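Local coordinates for rhamnose ABC transporter, periplasmic rhamnose-binding protein (Kribbella flavida, PDB 4KVF), which probably binds a sugar, most likely rhamnose, outside the cell membrane and passes it to an ABC transporter for uptake, at residues Y267-T272 and A335-F340; A43-Q48 and S87-L92; T187-P192 and L197-I202; G218-Y223 and S241-A246; G314-T317 and E323-L326. One frame throughout, in Å; residues are numbered along the deposited sequence.

Interaction 2 is buried and wholly apolar: it seats a helix on a strand of the six-stranded parallel sheet. Interaction 5 lies about 24 Å away between centres and reaches an outer strand of that same sheet, but it adds a tyrosine hydrogen bond and a bridging water. Interactions 3 and 4 belong to the four-stranded sheet and its helices. Interaction 3 is partly buried, with leucine contacts; interaction 4 is buried. They touch where Val200 and Lys201 meet Leu219 and Tyr223. Interaction 1, partly buried, sets the C-terminal segment on a helix end, with a salt bridge at its exposed side; it touches interaction 4 through Asp270 and Ser245.

Interaction 1 (Y267-T272 and A335-F340); sequences YVKDGT and ANIDQF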
# COMPACT_ATOMS: atom_id res chain seq x y z
N TYR A 267 18.06 9.84 -4.96
CA TYR A 267 18.23 10.52 -3.67
C TYR A 267 18.80 9.58 -2.60
O TYR A 267 19.45 10.02 -1.65
CB TYR A 267 16.92 11.20 -3.23
CG TYR A 267 16.45 12.20 -4.26
CD1 TYR A 267 17.20 13.33 -4.53
CD2 TYR A 267 15.28 11.99 -4.98
CE1 TYR A 267 16.80 14.24 -5.48
CE2 TYR A 267 14.87 12.91 -5.94
CZ TYR A 267 15.64 14.03 -6.18
OH TYR A 267 15.26 14.95 -7.12
N VAL A 268 18.55 8.29 -2.77
CA VAL A 268 19.15 7.29 -1.90
C VAL A 268 20.63 7.11 -2.26
O VAL A 268 21.51 7.14 -1.39
CB VAL A 268 18.40 5.95 -2.00
CG1 VAL A 268 19.16 4.85 -1.28
CG2 VAL A 268 17.00 6.10 -1.41
N LYS A 269 20.90 6.97 -3.56
CA LYS A 269 22.27 6.79 -4.03
C LYS A 269 23.16 8.01 -3.79
O LYS A 269 24.39 7.88 -3.69
CB LYS A 269 22.28 6.36 -5.51
CG LYS A 269 21.63 4.99 -5.75
CD LYS A 269 21.79 4.52 -7.19
CE LYS A 269 21.42 3.04 -7.34
NZ LYS A 269 22.14 2.14 -6.40
N ASP A 270 22.57 9.20 -3.69
CA ASP A 270 23.39 10.40 -3.46
C ASP A 270 23.51 10.79 -1.98
O ASP A 270 24.18 11.76 -1.64
CB ASP A 270 23.00 11.59 -4.38
CG ASP A 270 21.74 12.35 -3.91
OD1 ASP A 270 21.12 11.97 -2.90
OD2 ASP A 270 21.38 13.33 -4.58
N GLY A 271 22.86 10.02 -1.11
CA GLY A 271 23.00 10.20 0.33
C GLY A 271 22.02 11.16 0.99
O GLY A 271 22.12 11.44 2.19
N THR A 272 21.06 11.67 0.23
CA THR A 272 20.08 12.61 0.78
C THR A 272 19.10 11.86 1.68
O THR A 272 18.73 12.34 2.76
CB THR A 272 19.30 13.33 -0.33
OG1 THR A 272 20.22 14.07 -1.15
CG2 THR A 272 18.28 14.29 0.28
N ALA A 335 20.99 -0.46 0.69
CA ALA A 335 21.28 -1.89 0.74
C ALA A 335 20.32 -2.73 -0.09
O ALA A 335 20.69 -3.80 -0.57
CB ALA A 335 21.30 -2.38 2.19
N ASN A 336 19.09 -2.24 -0.26
CA ASN A 336 18.08 -3.01 -0.99
C ASN A 336 17.30 -2.25 -2.07
O ASN A 336 16.33 -2.79 -2.62
CB ASN A 336 17.10 -3.67 -0.00
CG ASN A 336 16.10 -2.69 0.59
OD1 ASN A 336 16.30 -1.47 0.52
ND2 ASN A 336 15.01 -3.21 1.16
N ILE A 337 17.71 -1.03 -2.41
CA ILE A 337 16.91 -0.21 -3.33
C ILE A 337 16.86 -0.69 -4.79
O ILE A 337 15.86 -0.48 -5.48
CB ILE A 337 17.29 1.30 -3.24
CG1 ILE A 337 16.26 2.16 -3.99
CG2 ILE A 337 18.69 1.54 -3.78
CD1 ILE A 337 15.63 3.24 -3.14
N ASP A 338 17.92 -1.33 -5.28
CA ASP A 338 17.91 -1.85 -6.64
C ASP A 338 17.14 -3.17 -6.77
O ASP A 338 16.90 -3.66 -7.88
CB ASP A 338 19.33 -2.02 -7.20
CG ASP A 338 19.99 -0.69 -7.54
OD1 ASP A 338 19.31 0.36 -7.52
OD2 ASP A 338 21.20 -0.70 -7.85
N GLN A 339 16.74 -3.75 -5.63
CA GLN A 339 15.99 -5.00 -5.62
C GLN A 339 14.55 -4.75 -6.08
O GLN A 339 13.82 -5.69 -6.40
CB GLN A 339 15.98 -5.62 -4.22
CG GLN A 339 17.35 -5.94 -3.64
CD GLN A 339 17.29 -6.54 -2.24
OE1 GLN A 339 16.21 -6.89 -1.75
NE2 GLN A 339 18.45 -6.66 -1.59
N PHE A 340 14.16 -3.48 -6.11
CA PHE A 340 12.81 -3.10 -6.50
C PHE A 340 12.83 -2.18 -7.72
O PHE A 340 13.68 -1.31 -7.83
CB PHE A 340 12.10 -2.40 -5.33
CG PHE A 340 12.21 -3.14 -4.02
CD1 PHE A 340 13.32 -2.96 -3.20
CD2 PHE A 340 11.22 -4.03 -3.62
CE1 PHE A 340 13.43 -3.65 -1.99
CE2 PHE A 340 11.32 -4.71 -2.41
CZ PHE A 340 12.44 -4.52 -1.60
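Lys269 and Asp338 meet at the exposed side of this contact. The Lys269 chain is extended until its last torsion, chi4, bends it (-53°), and its end crosses the Asp338 side chain at about a right angle. The pair forms a salt bridge, with Lys269 NZ 3.3 Å from Asp338 OD2, but the hydrogen bond in it is weak. Asp338 has a stronger partner, Arg265, which forms a salt bridge with OD1. Arg265 also donates to the carbonyls of Ile337 and Phe340, so it ties down much of the C-terminal segment. Beneath the charges, Val268 and Ile337 meet tip to tip, with Val268 CG2 3.6 Å from Ile337 CD1. Both also touch Phe276.

At the helix end, Asp270 OD1 takes two bonds from Thr272: OG1 at 2.9 Å and the backbone N at 3.1 Å. Both donors come from the same face of the carboxylate. The bond from Thr272 N, two residues on, makes an Asx turn. Asp270 OD2 is satisfied by Ser245. In the other segment, Asn336 accepts from Thr333 N and donates to Glu331 O. Gly271 N bonds to Val268 O at 3.2 Å, and a weak bond joins Thr272 N to Tyr267 O. With the positive phi of Gly271, these two bonds form a Schellman motif, which closes helix 261-269 where the C-terminal segment of this periplasmic binding protein packs beside it.

Interaction 2 (A43-Q48 and S87-L92); sequences AYLPKQ and SYINTL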
# COMPACT_ATOMS: atom_id res chain seq x y z
N ALA A 43 -9.07 -13.40 -12.11
CA ALA A 43 -9.02 -12.18 -12.89
C ALA A 43 -8.73 -10.98 -12.00
O ALA A 43 -9.23 -10.93 -10.87
CB ALA A 43 -10.33 -11.97 -13.62
N TYR A 44 -7.95 -10.03 -12.50
CA TYR A 44 -7.57 -8.83 -11.77
C TYR A 44 -8.20 -7.59 -12.38
O TYR A 44 -8.17 -7.39 -13.60
CB TYR A 44 -6.05 -8.67 -11.76
CG TYR A 44 -5.39 -9.59 -10.79
CD1 TYR A 44 -5.28 -10.95 -11.05
CD2 TYR A 44 -4.91 -9.11 -9.58
CE1 TYR A 44 -4.69 -11.81 -10.15
CE2 TYR A 44 -4.33 -9.97 -8.66
CZ TYR A 44 -4.22 -11.32 -8.96
OH TYR A 44 -3.63 -12.16 -8.04
N LEU A 45 -8.77 -6.75 -11.52
CA LEU A 45 -9.39 -5.48 -11.92
C LEU A 45 -8.83 -4.39 -11.03
O LEU A 45 -9.41 -4.07 -9.97
CB LEU A 45 -10.92 -5.55 -11.76
CG LEU A 45 -11.76 -4.28 -12.01
CD1 LEU A 45 -11.37 -3.61 -13.32
CD2 LEU A 45 -13.24 -4.65 -12.03
N PRO A 46 -7.70 -3.81 -11.45
CA PRO A 46 -7.11 -2.70 -10.70
C PRO A 46 -7.93 -1.42 -10.91
O PRO A 46 -8.89 -1.43 -11.68
CB PRO A 46 -5.73 -2.57 -11.33
CG PRO A 46 -5.94 -2.97 -12.76
CD PRO A 46 -7.01 -4.05 -12.73
N LYS A 47 -7.56 -0.34 -10.22
CA LYS A 47 -8.23 0.94 -10.41
C LYS A 47 -8.02 1.50 -11.82
O LYS A 47 -8.95 2.00 -12.44
CB LYS A 47 -7.76 1.95 -9.36
CG LYS A 47 -8.07 1.49 -7.94
CD LYS A 47 -7.90 2.63 -6.95
CE LYS A 47 -8.73 2.36 -5.71
NZ LYS A 47 -8.45 3.37 -4.65
N GLN A 48 -6.78 1.42 -12.31
CA GLN A 48 -6.46 1.84 -13.67
C GLN A 48 -5.39 0.95 -14.29
O GLN A 48 -4.37 0.67 -13.66
CB GLN A 48 -5.98 3.30 -13.69
CG GLN A 48 -7.09 4.34 -13.59
CD GLN A 48 -6.67 5.71 -14.11
OE1 GLN A 48 -5.82 5.82 -15.00
NE2 GLN A 48 -7.27 6.77 -13.56
N SER A 87 -19.04 -2.30 -14.95
CA SER A 87 -19.10 -2.89 -16.30
C SER A 87 -18.07 -4.02 -16.41
O SER A 87 -18.35 -5.08 -16.97
CB SER A 87 -18.86 -1.83 -17.38
OG SER A 87 -17.56 -1.28 -17.28
N TYR A 88 -16.90 -3.80 -15.83
CA TYR A 88 -15.85 -4.82 -15.85
C TYR A 88 -16.19 -6.01 -14.96
O TYR A 88 -15.97 -7.16 -15.34
CB TYR A 88 -14.49 -4.23 -15.47
CG TYR A 88 -13.97 -3.24 -16.50
CD1 TYR A 88 -13.37 -3.69 -17.68
CD2 TYR A 88 -14.10 -1.87 -16.32
CE1 TYR A 88 -12.90 -2.79 -18.63
CE2 TYR A 88 -13.64 -0.96 -17.28
CZ TYR A 88 -13.05 -1.43 -18.42
OH TYR A 88 -12.59 -0.54 -19.36
N ILE A 89 -16.73 -5.76 -13.77
CA ILE A 89 -17.11 -6.85 -12.87
C ILE A 89 -18.17 -7.74 -13.55
O ILE A 89 -18.12 -8.97 -13.47
CB ILE A 89 -17.67 -6.31 -11.55
CG1 ILE A 89 -16.55 -5.61 -10.76
CG2 ILE A 89 -18.31 -7.46 -10.72
CD1 ILE A 89 -17.05 -4.72 -9.63
N ASN A 90 -19.12 -7.10 -14.20
CA ASN A 90 -20.19 -7.82 -14.89
C ASN A 90 -19.64 -8.69 -16.00
O ASN A 90 -20.11 -9.81 -16.23
CB ASN A 90 -21.25 -6.85 -15.42
CG ASN A 90 -22.16 -6.32 -14.32
OD1 ASN A 90 -22.37 -6.99 -13.30
ND2 ASN A 90 -22.71 -5.12 -14.52
N THR A 91 -18.64 -8.17 -16.71
CA THR A 91 -17.96 -8.95 -17.74
C THR A 91 -17.29 -10.18 -17.13
O THR A 91 -17.42 -11.29 -17.65
CB THR A 91 -16.90 -8.12 -18.47
OG1 THR A 91 -17.52 -6.97 -19.05
CG2 THR A 91 -16.24 -8.95 -19.56
N LEU A 92 -16.58 -9.99 -16.02
CA LEU A 92 -15.88 -11.11 -15.39
C LEU A 92 -16.86 -12.19 -14.92
O LEU A 92 -16.56 -13.38 -14.98
CB LEU A 92 -15.00 -10.63 -14.25
CG LEU A 92 -13.85 -9.71 -14.68
CD1 LEU A 92 -13.05 -9.26 -13.45
CD2 LEU A 92 -12.94 -10.41 -15.69
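Leu45 meets Tyr88 at the root of the tyrosine ring. Leu45 CD1 approaches the ring obliquely, 4.1 Å from Tyr88 CG and 3.8 Å from Tyr88 CB. The end of the tyrosine leads away from the strand, and Pro77 also touches its side chain. The strand therefore leans on the base of the aromatic group. The two side chains cross at about a right angle.

Leu45 reaches the helix because its CG lies anti to the backbone N (chi1 175°), which carries both methyls outward. CD2 settles between two helix residues, 3.7 Å from Tyr88 CB and equally 3.7 Å from Ile89 CG1. Ile89 reaches on to Ser113 and Leu114 of helix 111-119.

This is the helix-on-strand layer of a Rossmann-like alpha/beta domain. Helix 85-94 links strands 71-74 and 99-102, which flank strand 41-45 in the parallel sheet. It thus packs over the strand between them. The helix and strand segments run nearly antiparallel, at 174°, with their axes 9.9 Å apart at closest approach.

With an alanine at Leu45, a gap would probably open beside Tyr88 and Ile89, leaving the tyrosine base without its neighbour.

One helix turn further on, Leu92 faces Ala43. The small Ala43 side chain lets the leucine come close with both branches: Ala43 CB lies 3.7 Å from Leu92 CD2 and 3.8 Å from Leu92 CD1. Leu92 also touches Lys73 and Ile100, on the strands that flank 41-45.

Interaction 3 (T187-P192 and L197-I202); sequences TELAKP and LKLVKI
Between Leu189 and Leu197 a water lies close to both backbone carbonyl oxygens. It is 2.7 Å from Leu197 O. Its distance to Leu189 O is unusually short, and more acceptors lie near than it has protons, so a bridge is doubtful. The water sits in the turn region of a beta-alpha-beta unit, made of strand 164-170, helix 176-189 and strand 197-204. Here the chain leaves the helix and enters the second strand, which is an outer strand of the four-stranded parallel sheet.

The contact itself is apolar and rests on Leu189. Its CG lies anti to the carbonyl carbon (chi1 -74°), and the side chain forks over the strand, with one methyl for each of two strand residues. CD2 meets Leu197 CB at 3.8 Å and also comes near Leu197 CD1, at 4.1 Å. The other branch, CD1, turns to Leu199. Leu189 crosses both of these leucines at about a right angle. Leu197 and Leu199 point toward the helix from the same face of the strand; Lys198, between them, points away. Val153 of helix 145-159 touches Leu189 as well, and Leu197 packs on Ile166 of the neighbouring strand.

Just past the helix, Lys191 turns back to form a salt bridge with Glu188. Lys191 NZ lies 3.0 Å from Glu188 OE2, on the syn side and 23° out of the carboxylate plane. Gln146 adds a weak bond to the same oxygen. Across the contact, the second branch of the fork closes on the strand with Leu189 CD1 3.9 Å from Leu199 CB.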
# COMPACT_ATOMS: atom_id res chain seq x y z
N THR A 187 -0.37 9.32 18.00
CA THR A 187 -0.60 8.37 19.08
C THR A 187 0.73 7.74 19.49
O THR A 187 1.00 7.57 20.68
CB THR A 187 -1.63 7.30 18.71
OG1 THR A 187 -1.07 6.41 17.74
CG2 THR A 187 -2.89 7.96 18.14
N GLU A 188 1.56 7.44 18.48
CA GLU A 188 2.90 6.91 18.73
C GLU A 188 3.80 7.89 19.48
O GLU A 188 4.48 7.52 20.44
CB GLU A 188 3.56 6.49 17.43
CG GLU A 188 3.04 5.18 16.85
CD GLU A 188 3.40 3.99 17.71
OE1 GLU A 188 4.61 3.71 17.88
OE2 GLU A 188 2.48 3.33 18.23
N LEU A 189 3.79 9.14 19.04
CA LEU A 189 4.59 10.18 19.67
C LEU A 189 4.21 10.43 21.13
O LEU A 189 5.03 10.88 21.93
CB LEU A 189 4.48 11.48 18.86
CG LEU A 189 5.26 11.45 17.55
CD1 LEU A 189 4.85 12.60 16.66
CD2 LEU A 189 6.76 11.51 17.85
N ALA A 190 2.96 10.11 21.47
CA ALA A 190 2.45 10.34 22.82
C ALA A 190 2.89 9.26 23.82
O ALA A 190 2.65 9.39 25.02
CB ALA A 190 0.93 10.47 22.81
N LYS A 191 3.50 8.19 23.31
CA LYS A 191 4.04 7.14 24.17
C LYS A 191 5.25 7.66 24.92
O LYS A 191 6.02 8.46 24.37
CB LYS A 191 4.44 5.91 23.35
CG LYS A 191 3.27 5.20 22.68
CD LYS A 191 3.78 4.06 21.81
CE LYS A 191 2.70 3.02 21.55
NZ LYS A 191 3.24 1.87 20.77
N PRO A 192 5.42 7.23 26.18
CA PRO A 192 6.54 7.65 27.04
C PRO A 192 7.91 7.55 26.35
O PRO A 192 8.70 8.48 26.47
CB PRO A 192 6.45 6.68 28.22
CG PRO A 192 4.99 6.37 28.33
CD PRO A 192 4.47 6.36 26.90
N LEU A 197 10.91 13.24 21.17
CA LEU A 197 10.61 13.65 19.80
C LEU A 197 9.44 14.61 19.84
O LEU A 197 8.43 14.32 20.49
CB LEU A 197 10.23 12.45 18.93
CG LEU A 197 11.31 11.63 18.22
CD1 LEU A 197 10.68 10.75 17.15
CD2 LEU A 197 12.36 12.54 17.61
N LYS A 198 9.55 15.74 19.15
CA LYS A 198 8.48 16.73 19.13
C LYS A 198 8.05 17.05 17.71
O LYS A 198 8.85 17.45 16.87
CB LYS A 198 8.91 18.02 19.83
CG LYS A 198 9.35 17.84 21.28
CD LYS A 198 8.30 17.08 22.10
CE LYS A 198 8.67 17.07 23.58
N LEU A 199 6.76 16.86 17.44
CA LEU A 199 6.18 17.23 16.15
C LEU A 199 5.88 18.73 16.17
O LEU A 199 4.99 19.18 16.90
CB LEU A 199 4.89 16.44 15.93
CG LEU A 199 4.09 16.77 14.67
CD1 LEU A 199 4.93 16.51 13.42
CD2 LEU A 199 2.79 15.96 14.64
N VAL A 200 6.63 19.52 15.40
CA VAL A 200 6.52 20.98 15.50
C VAL A 200 5.56 21.60 14.49
O VAL A 200 5.08 22.72 14.69
CB VAL A 200 7.89 21.69 15.35
CG1 VAL A 200 8.81 21.30 16.50
CG2 VAL A 200 8.53 21.35 14.00
N LYS A 201 5.29 20.89 13.40
CA LYS A 201 4.50 21.46 12.33
C LYS A 201 4.05 20.38 11.36
O LYS A 201 4.77 19.42 11.09
CB LYS A 201 5.33 22.52 11.58
CG LYS A 201 4.60 23.25 10.45
CD LYS A 201 3.46 24.11 10.97
CE LYS A 201 2.79 24.85 9.82
NZ LYS A 201 1.66 25.71 10.29
N ILE A 202 2.83 20.53 10.86
CA ILE A 202 2.39 19.78 9.70
C ILE A 202 2.15 20.76 8.56
O ILE A 202 1.36 21.70 8.70
CB ILE A 202 1.09 19.01 10.00
CG1 ILE A 202 1.31 18.04 11.18
CG2 ILE A 202 0.60 18.28 8.74
CD1 ILE A 202 0.04 17.39 11.67
O HOH W 1 6.35 13.00 21.58

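Interaction 4 (G218-Y223 and S241-A246); sequences GLLQSY and SRYVSA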
# COMPACT_ATOMS: atom_id res chain seq x y z
N GLY A 218 10.08 25.87 3.12
CA GLY A 218 9.48 26.66 4.17
C GLY A 218 9.69 26.07 5.55
O GLY A 218 9.92 26.80 6.52
N LEU A 219 9.61 24.75 5.65
CA LEU A 219 9.80 24.08 6.94
C LEU A 219 11.22 24.31 7.45
O LEU A 219 11.43 24.64 8.63
CB LEU A 219 9.52 22.58 6.84
CG LEU A 219 8.05 22.15 6.74
CD1 LEU A 219 7.94 20.65 6.44
CD2 LEU A 219 7.32 22.49 8.03
N LEU A 220 12.18 24.16 6.56
CA LEU A 220 13.58 24.27 6.96
C LEU A 220 13.99 25.69 7.34
O LEU A 220 14.88 25.88 8.19
CB LEU A 220 14.48 23.73 5.85
CG LEU A 220 14.38 22.20 5.80
CD1 LEU A 220 15.03 21.64 4.55
CD2 LEU A 220 15.03 21.64 7.05
N GLN A 221 13.36 26.68 6.72
CA GLN A 221 13.65 28.07 7.05
C GLN A 221 12.98 28.46 8.37
O GLN A 221 13.53 29.23 9.15
CB GLN A 221 13.20 29.01 5.92
CG GLN A 221 14.07 28.92 4.67
CD GLN A 221 13.58 29.83 3.55
OE1 GLN A 221 12.74 30.70 3.77
NE2 GLN A 221 14.12 29.64 2.35
N SER A 222 11.80 27.90 8.61
CA SER A 222 11.02 28.25 9.80
C SER A 222 11.51 27.54 11.06
O SER A 222 11.41 28.09 12.15
CB SER A 222 9.54 27.95 9.56
OG SER A 222 9.13 28.52 8.33
N TYR A 223 12.03 26.33 10.91
CA TYR A 223 12.52 25.55 12.05
C TYR A 223 14.00 25.19 11.92
O TYR A 223 14.34 24.10 11.47
CB TYR A 223 11.64 24.30 12.26
CG TYR A 223 10.19 24.68 12.52
CD1 TYR A 223 9.76 24.96 13.81
CD2 TYR A 223 9.28 24.81 11.48
CE1 TYR A 223 8.44 25.33 14.06
CE2 TYR A 223 7.96 25.18 11.73
CZ TYR A 223 7.56 25.45 13.02
OH TYR A 223 6.26 25.82 13.29
N SER A 241 13.17 15.81 -0.90
CA SER A 241 14.50 15.29 -1.16
C SER A 241 15.20 16.11 -2.22
O SER A 241 16.40 16.42 -2.10
CB SER A 241 14.43 13.83 -1.62
OG SER A 241 13.75 13.05 -0.65
N ARG A 242 14.46 16.47 -3.26
CA ARG A 242 15.03 17.27 -4.33
C ARG A 242 15.47 18.63 -3.80
O ARG A 242 16.51 19.15 -4.20
CB ARG A 242 14.06 17.43 -5.50
CG ARG A 242 14.70 18.08 -6.73
CD ARG A 242 13.76 18.08 -7.92
NE ARG A 242 12.64 19.00 -7.74
CZ ARG A 242 11.40 18.63 -7.45
NH1 ARG A 242 10.45 19.54 -7.31
NH2 ARG A 242 11.11 17.34 -7.30
N TYR A 243 14.68 19.22 -2.91
CA TYR A 243 15.09 20.48 -2.30
C TYR A 243 16.32 20.30 -1.44
O TYR A 243 17.30 21.02 -1.59
CB TYR A 243 13.99 21.12 -1.45
CG TYR A 243 14.55 22.30 -0.69
CD1 TYR A 243 14.91 23.46 -1.34
CD2 TYR A 243 14.77 22.23 0.68
CE1 TYR A 243 15.44 24.53 -0.66
CE2 TYR A 243 15.31 23.30 1.38
CZ TYR A 243 15.64 24.45 0.70
OH TYR A 243 16.18 25.53 1.38
N VAL A 244 16.26 19.35 -0.51
CA VAL A 244 17.38 19.13 0.41
C VAL A 244 18.68 18.77 -0.33
O VAL A 244 19.75 19.27 0.03
CB VAL A 244 17.01 18.09 1.49
CG1 VAL A 244 18.24 17.69 2.29
CG2 VAL A 244 15.94 18.67 2.41
N SER A 245 18.57 17.97 -1.38
CA SER A 245 19.73 17.55 -2.16
C SER A 245 20.49 18.72 -2.76
O SER A 245 21.72 18.68 -2.87
CB SER A 245 19.29 16.59 -3.27
OG SER A 245 20.41 16.06 -3.97
N ALA A 246 19.78 19.78 -3.13
CA ALA A 246 20.41 20.91 -3.79
C ALA A 246 20.49 22.15 -2.90
O ALA A 246 20.62 23.27 -3.38
CB ALA A 246 19.67 21.24 -5.08
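Leu220 and Tyr243 are brought together by their first torsions. Leu220 holds CG beside the backbone N and anti to the carbonyl carbon (chi1 -73°). Tyr243 has CG on the far side from its backbone N (chi1 171°), and the ring reaches toward the other helix. The two side chains slide past each other in opposite directions.

The contact joins two helices, 209-222 and 234-245, that follow each other in the alpha/beta lobe of the four-stranded parallel sheet. Strand 226-231 lies between them in the chain, as in Rossmann-like folds. All three touching residues are buried, and no hydrogen bond crosses between the segments.

A single methyl carries the contact. Leu220 CD1 comes to the edge of the Tyr243 ring, near its plane, at 3.6 Å from CE2 and 3.9 Å from CD2. It does not lie over a ring face. Phe213 of helix 209-222 adds an edge-to-face ring contact with Tyr243, and Tyr249 touches both Leu220 and Tyr243. The tyrosine is thus held by several neighbours.

Farther along, Ser222 turns its hydroxyl back to its own helix. Ser222 OG donates to Gly218 O at 2.6 Å, and the Ser222 backbone N reaches that oxygen from the opposite face.

Val244 meets the same leucine methyl beside the ring. The Val244 and Leu220 side chains cross at about a right angle, with Leu220 CD1 3.8 Å from Val244 CG2.

Interaction 5 (G314-T317 and E323-L326); sequences GEYT and EIVL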
# COMPACT_ATOMS: atom_id res chain seq x y z
N GLY A 314 4.80 -17.04 2.82
CA GLY A 314 4.64 -17.77 4.07
C GLY A 314 3.18 -17.88 4.50
O GLY A 314 2.27 -17.86 3.67
N GLU A 315 2.96 -18.00 5.80
CA GLU A 315 1.63 -18.24 6.34
C GLU A 315 0.92 -16.95 6.75
O GLU A 315 1.53 -16.03 7.31
CB GLU A 315 1.70 -19.19 7.55
CG GLU A 315 0.34 -19.69 8.04
CD GLU A 315 0.46 -20.63 9.24
OE1 GLU A 315 1.19 -20.30 10.20
OE2 GLU A 315 -0.16 -21.72 9.20
N TYR A 316 -0.37 -16.89 6.46
CA TYR A 316 -1.19 -15.74 6.82
C TYR A 316 -2.32 -16.12 7.75
O TYR A 316 -2.86 -17.22 7.66
CB TYR A 316 -1.74 -15.06 5.56
CG TYR A 316 -0.68 -14.17 4.96
CD1 TYR A 316 -0.56 -12.85 5.37
CD2 TYR A 316 0.25 -14.68 4.08
CE1 TYR A 316 0.44 -12.03 4.87
CE2 TYR A 316 1.26 -13.88 3.56
CZ TYR A 316 1.33 -12.55 3.95
OH TYR A 316 2.34 -11.75 3.45
N THR A 317 -2.65 -15.22 8.67
CA THR A 317 -3.83 -15.39 9.51
C THR A 317 -4.82 -14.29 9.15
O THR A 317 -4.47 -13.11 9.15
CB THR A 317 -3.51 -15.31 11.00
OG1 THR A 317 -2.56 -16.33 11.37
CG2 THR A 317 -4.79 -15.50 11.84
N GLU A 323 -9.97 -9.06 6.60
CA GLU A 323 -8.77 -8.32 6.21
C GLU A 323 -7.54 -9.19 6.39
O GLU A 323 -7.33 -9.78 7.45
CB GLU A 323 -8.61 -7.04 7.04
CG GLU A 323 -7.31 -6.33 6.76
CD GLU A 323 -7.20 -5.00 7.47
OE1 GLU A 323 -6.74 -4.97 8.64
OE2 GLU A 323 -7.59 -3.97 6.87
N ILE A 324 -6.74 -9.27 5.33
CA ILE A 324 -5.48 -9.98 5.35
C ILE A 324 -4.37 -8.96 5.11
O ILE A 324 -4.32 -8.33 4.07
CB ILE A 324 -5.43 -11.06 4.24
CG1 ILE A 324 -6.61 -12.03 4.42
CG2 ILE A 324 -4.10 -11.80 4.28
CD1 ILE A 324 -6.77 -13.02 3.26
N VAL A 325 -3.50 -8.79 6.11
CA VAL A 325 -2.48 -7.73 6.03
C VAL A 325 -1.19 -8.30 5.47
O VAL A 325 -0.66 -9.26 6.03
CB VAL A 325 -2.20 -7.16 7.45
CG1 VAL A 325 -1.11 -6.09 7.38
CG2 VAL A 325 -3.49 -6.59 8.02
N LEU A 326 -0.70 -7.70 4.39
CA LEU A 326 0.48 -8.23 3.70
C LEU A 326 1.67 -8.30 4.64
O LEU A 326 2.39 -9.29 4.69
CB LEU A 326 0.82 -7.36 2.48
CG LEU A 326 2.15 -7.61 1.77
CD1 LEU A 326 2.21 -9.03 1.19
CD2 LEU A 326 2.37 -6.57 0.69
O HOH W 2 -3.72 -10.61 8.45
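Tyr316 packs its ring edge closely against the backbone of Val325 and Leu326. Its hydroxyl donates to Leu326 O, with Tyr316 OH 2.8 Å from that oxygen. The donor lies in the carbonyl plane, on a lone pair. Next to it, Tyr316 CE1 is 3.2 Å from Val325 O, which lies near the ring plane. Ile324 CG2 approaches the ring obliquely, 3.8 Å from Tyr316 CD1. Leu287 of helix 281-296 touches both Tyr316 and Ile324, and Ile324 is buried here.

The side at Thr317 is looser. Thr317 is exposed and its side chain points away from the other strand. Here the two strands are linked through a water, which donates to Thr317 O at 2.7 Å and accepts from Val325 N at 3.0 Å.

A phenylalanine in place of Tyr316 would probably keep the ring packing but leave Leu326 O without its hydroxyl donor.

Strand 315-317 pairs antiparallel with strand 307-309 in a small two-stranded sheet. Strand 323-325 is one edge strand of the large parallel sheet. The contact docks the small sheet beside that edge, in the six-stranded alpha/beta lobe of a periplasmic binding protein.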